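Long-range contact in Uly1 (Catenovulum maritimum, PDB 7DRQ), which is a polysaccharide lyase of family 24 from a marine bacterium that cleaves ulvan and binds calcium ions: residues 407-412 with 422-427. Residues are numbered along the deposited sequence; the frame is centred on the assembly and turned at random.
Sequences ENIYII and EQAKGG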
ATOM      1  N   GLU A 407       3.699   7.036  22.508  1.00 11.32           N
ATOM      2  CA  GLU A 407       3.983   5.756  23.141  1.00 15.75           C
ATOM      3  C   GLU A 407       2.967   4.674  22.800  1.00 15.90           C
ATOM      4  O   GLU A 407       3.062   3.570  23.353  1.00 13.83           O
ATOM      5  CB  GLU A 407       4.048   5.931  24.661  1.00 18.49           C
ATOM      6  CG  GLU A 407       2.723   6.283  25.301  1.00 20.41           C
ATOM      7  CD  GLU A 407       2.767   6.183  26.819  1.00 27.04           C
ATOM      8  OE1 GLU A 407       3.828   5.841  27.374  1.00 29.00           O
ATOM      9  OE2 GLU A 407       1.731   6.430  27.460  1.00 27.79           O
ATOM     10  N   ASN A 408       2.008   4.940  21.912  1.00 13.01           N
ATOM     11  CA  ASN A 408       0.858   4.064  21.735  1.00 14.30           C
ATOM     12  C   ASN A 408       0.853   3.358  20.385  1.00 13.04           C
ATOM     13  O   ASN A 408       1.507   3.776  19.427  1.00 14.60           O
ATOM     14  CB  ASN A 408      -0.451   4.854  21.872  1.00 13.39           C
ATOM     15  CG  ASN A 408      -0.600   5.476  23.234  1.00 18.64           C
ATOM     16  OD1 ASN A 408      -0.412   4.810  24.251  1.00 17.07           O
ATOM     17  ND2 ASN A 408      -0.920   6.761  23.265  1.00 22.11           N
ATOM     18  N   ILE A 409       0.075   2.277  20.327  1.00 10.69           N
ATOM     19  CA  ILE A 409      -0.363   1.702  19.064  1.00 10.35           C
ATOM     20  C   ILE A 409      -1.875   1.869  18.973  1.00 11.69           C
ATOM     21  O   ILE A 409      -2.568   2.046  19.979  1.00 10.63           O
ATOM     22  CB  ILE A 409       0.030   0.214  18.905  1.00  9.51           C
ATOM     23  CG1 ILE A 409      -0.549  -0.617  20.057  1.00 11.29           C
ATOM     24  CG2 ILE A 409       1.550   0.075  18.793  1.00  9.02           C
ATOM     25  CD1 ILE A 409      -0.293  -2.146  19.906  1.00 10.33           C
ATOM     26  N   TYR A 410      -2.388   1.810  17.747  1.00  9.54           N
ATOM     27  CA  TYR A 410      -3.791   2.106  17.496  1.00 11.67           C
ATOM     28  C   TYR A 410      -4.392   1.115  16.517  1.00 12.48           C
ATOM     29  O   TYR A 410      -3.740   0.708  15.553  1.00 13.26           O
ATOM     30  CB  TYR A 410      -3.989   3.510  16.923  1.00 11.39           C
ATOM     31  CG  TYR A 410      -3.490   4.607  17.807  1.00 13.67           C
ATOM     32  CD1 TYR A 410      -4.324   5.186  18.760  1.00 10.48           C
ATOM     33  CD2 TYR A 410      -2.191   5.083  17.686  1.00 13.84           C
ATOM     34  CE1 TYR A 410      -3.874   6.209  19.570  1.00 12.12           C
ATOM     35  CE2 TYR A 410      -1.731   6.100  18.501  1.00 14.51           C
ATOM     36  CZ  TYR A 410      -2.577   6.659  19.434  1.00 16.43           C
ATOM     37  OH  TYR A 410      -2.124   7.671  20.247  1.00 18.57           O
ATOM     38  N   ILE A 411      -5.652   0.744  16.781  1.00 10.77           N
ATOM     39  CA  ILE A 411      -6.546   0.155  15.797  1.00 12.03           C
ATOM     40  C   ILE A 411      -7.505   1.255  15.369  1.00 12.97           C
ATOM     41  O   ILE A 411      -8.074   1.947  16.219  1.00 12.15           O
ATOM     42  CB  ILE A 411      -7.311  -1.046  16.378  1.00 13.24           C
ATOM     43  CG1 ILE A 411      -6.361  -2.203  16.691  1.00 15.04           C
ATOM     44  CG2 ILE A 411      -8.420  -1.498  15.428  1.00 12.88           C
ATOM     45  CD1 ILE A 411      -6.939  -3.177  17.707  1.00 15.32           C
ATOM     46  N   ILE A 412      -7.657   1.446  14.061  1.00  8.48           N
ATOM     47  CA  ILE A 412      -8.490   2.514  13.519  1.00 14.07           C
ATOM     48  C   ILE A 412      -9.382   1.894  12.454  1.00 15.20           C
ATOM     49  O   ILE A 412      -8.893   1.203  11.553  1.00 14.16           O
ATOM     50  CB  ILE A 412      -7.647   3.660  12.933  1.00 11.25           C
ATOM     51  CG1 ILE A 412      -6.760   4.284  14.018  1.00 11.55           C
ATOM     52  CG2 ILE A 412      -8.545   4.712  12.258  1.00 10.68           C
ATOM     53  CD1 ILE A 412      -5.603   5.111  13.463  1.00 12.71           C
ATOM     54  N   GLU A 422      -9.105   2.691  18.722  1.00 10.37           N
ATOM     55  CA  GLU A 422      -8.744   1.954  19.924  1.00 14.49           C
ATOM     56  C   GLU A 422      -7.258   2.139  20.157  1.00 14.23           C
ATOM     57  O   GLU A 422      -6.481   2.183  19.200  1.00 14.21           O
ATOM     58  CB  GLU A 422      -9.070   0.473  19.786  1.00 14.37           C
ATOM     59  CG  GLU A 422     -10.489   0.242  19.316  1.00 23.01           C
ATOM     60  CD  GLU A 422     -11.331  -0.476  20.331  1.00 29.93           C
ATOM     61  OE1 GLU A 422     -12.531  -0.681  20.041  1.00 28.85           O
ATOM     62  OE2 GLU A 422     -10.798  -0.844  21.410  1.00 30.19           O
ATOM     63  N   GLN A 423      -6.858   2.262  21.415  1.00 11.21           N
ATOM     64  CA  GLN A 423      -5.473   2.608  21.712  1.00 12.79           C
ATOM     65  C   GLN A 423      -4.936   1.695  22.799  1.00 15.39           C
ATOM     66  O   GLN A 423      -5.660   1.333  23.728  1.00 14.16           O
ATOM     67  CB  GLN A 423      -5.381   4.086  22.126  1.00 14.23           C
ATOM     68  CG  GLN A 423      -4.358   4.436  23.167  1.00 20.69           C
ATOM     69  CD  GLN A 423      -4.550   5.860  23.672  1.00 22.33           C
ATOM     70  OE1 GLN A 423      -4.996   6.736  22.927  1.00 23.74           O
ATOM     71  NE2 GLN A 423      -4.234   6.091  24.939  1.00 22.63           N
ATOM     72  N   ALA A 424      -3.670   1.312  22.664  1.00 13.57           N
ATOM     73  CA  ALA A 424      -2.975   0.508  23.663  1.00 11.84           C
ATOM     74  C   ALA A 424      -1.575   1.068  23.843  1.00 15.37           C
ATOM     75  O   ALA A 424      -0.968   1.555  22.887  1.00 13.07           O
ATOM     76  CB  ALA A 424      -2.884  -0.972  23.255  1.00 13.45           C
ATOM     77  N   LYS A 425      -1.067   1.009  25.073  1.00 12.62           N
ATOM     78  CA  LYS A 425       0.334   1.351  25.290  1.00 12.57           C
ATOM     79  C   LYS A 425       1.207   0.367  24.532  1.00 11.34           C
ATOM     80  O   LYS A 425       0.946  -0.837  24.548  1.00 10.80           O
ATOM     81  CB  LYS A 425       0.676   1.319  26.781  1.00 14.96           C
ATOM     82  CG  LYS A 425       2.167   1.544  27.075  1.00 25.31           C
ATOM     83  CD  LYS A 425       2.391   2.195  28.438  1.00 31.46           C
ATOM     84  CE  LYS A 425       3.844   2.625  28.627  1.00 31.15           C
ATOM     85  NZ  LYS A 425       4.604   2.671  27.344  1.00 36.25           N
ATOM     86  N   GLY A 426       2.234   0.878  23.853  1.00 11.70           N
ATOM     87  CA  GLY A 426       3.130  -0.000  23.121  1.00 10.55           C
ATOM     88  C   GLY A 426       3.715  -1.044  24.045  1.00 10.76           C
ATOM     89  O   GLY A 426       3.918  -0.764  25.236  1.00 12.32           O
ATOM     90  N   GLY A 427       3.992  -2.237  23.524  1.00 10.26           N
ATOM     91  CA  GLY A 427       4.489  -3.316  24.345  1.00 11.30           C
ATOM     92  C   GLY A 427       3.422  -4.061  25.112  1.00 13.41           C
ATOM     93  O   GLY A 427       3.762  -4.944  25.909  1.00 14.22           O
TER
HETATM   94  O   HOH W   1      -3.656   8.906  21.666  1.00 19.97           O
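Ile-409 and Ile-411 pair antiparallel with Ala-424 and Glu-422, the strand axes of 408-412 and 422-425 running at 154° and approaching to 4.7 Å. Each hydrogen-bonded pair is closed by two backbone bonds, the straightest from Glu-422 N to Ile-411 O at 2.8 Å. Beyond the last bridge, Gly-426 N gives one further bond to Glu-407 O at 2.9 Å.

On one face the non-hydrogen-bonded pair Tyr-410 and Gln-423 run side by side, CB of Gln-423 reaching CE1 of Tyr-410 at 3.6 Å. The Gln-423 amide stands nearly perpendicular to the ring yet is stacked on the amide of Asn-408, with planes 16° apart and ND2 of Asn-408 3.8 Å from CD of Gln-423. A water in the ring plane donates to OE1 of Gln-423 (2.8 Å) and lies doubtfully close to the Tyr-410 hydroxyl, to which Asn-408 ND2 gives a weak bond. Cutting Gln-423 back to an alanine removes its amide, which is likely to leave the water without this acceptor and the Asn-408 amide without its stacking partner.

On the other face CG1 of Ile-409 packs against CB of Ala-424 at 4.0 Å, while the Glu-422 chain, bent at chi2, leads away from Ile-411 to a salt bridge between its OE1 and NE of Arg-433. The Lys-425 chain bends at chi4 (16°), bringing NZ into a salt bridge with Glu-407 whose hydrogen bond, NZ to OE1 of Glu-407 at 3.3 Å, is weak.

Strands 408-415 and 418-425 thus form a beta hairpin, the central pair of a four-stranded antiparallel sheet, consistent with a blade of a beta-propeller.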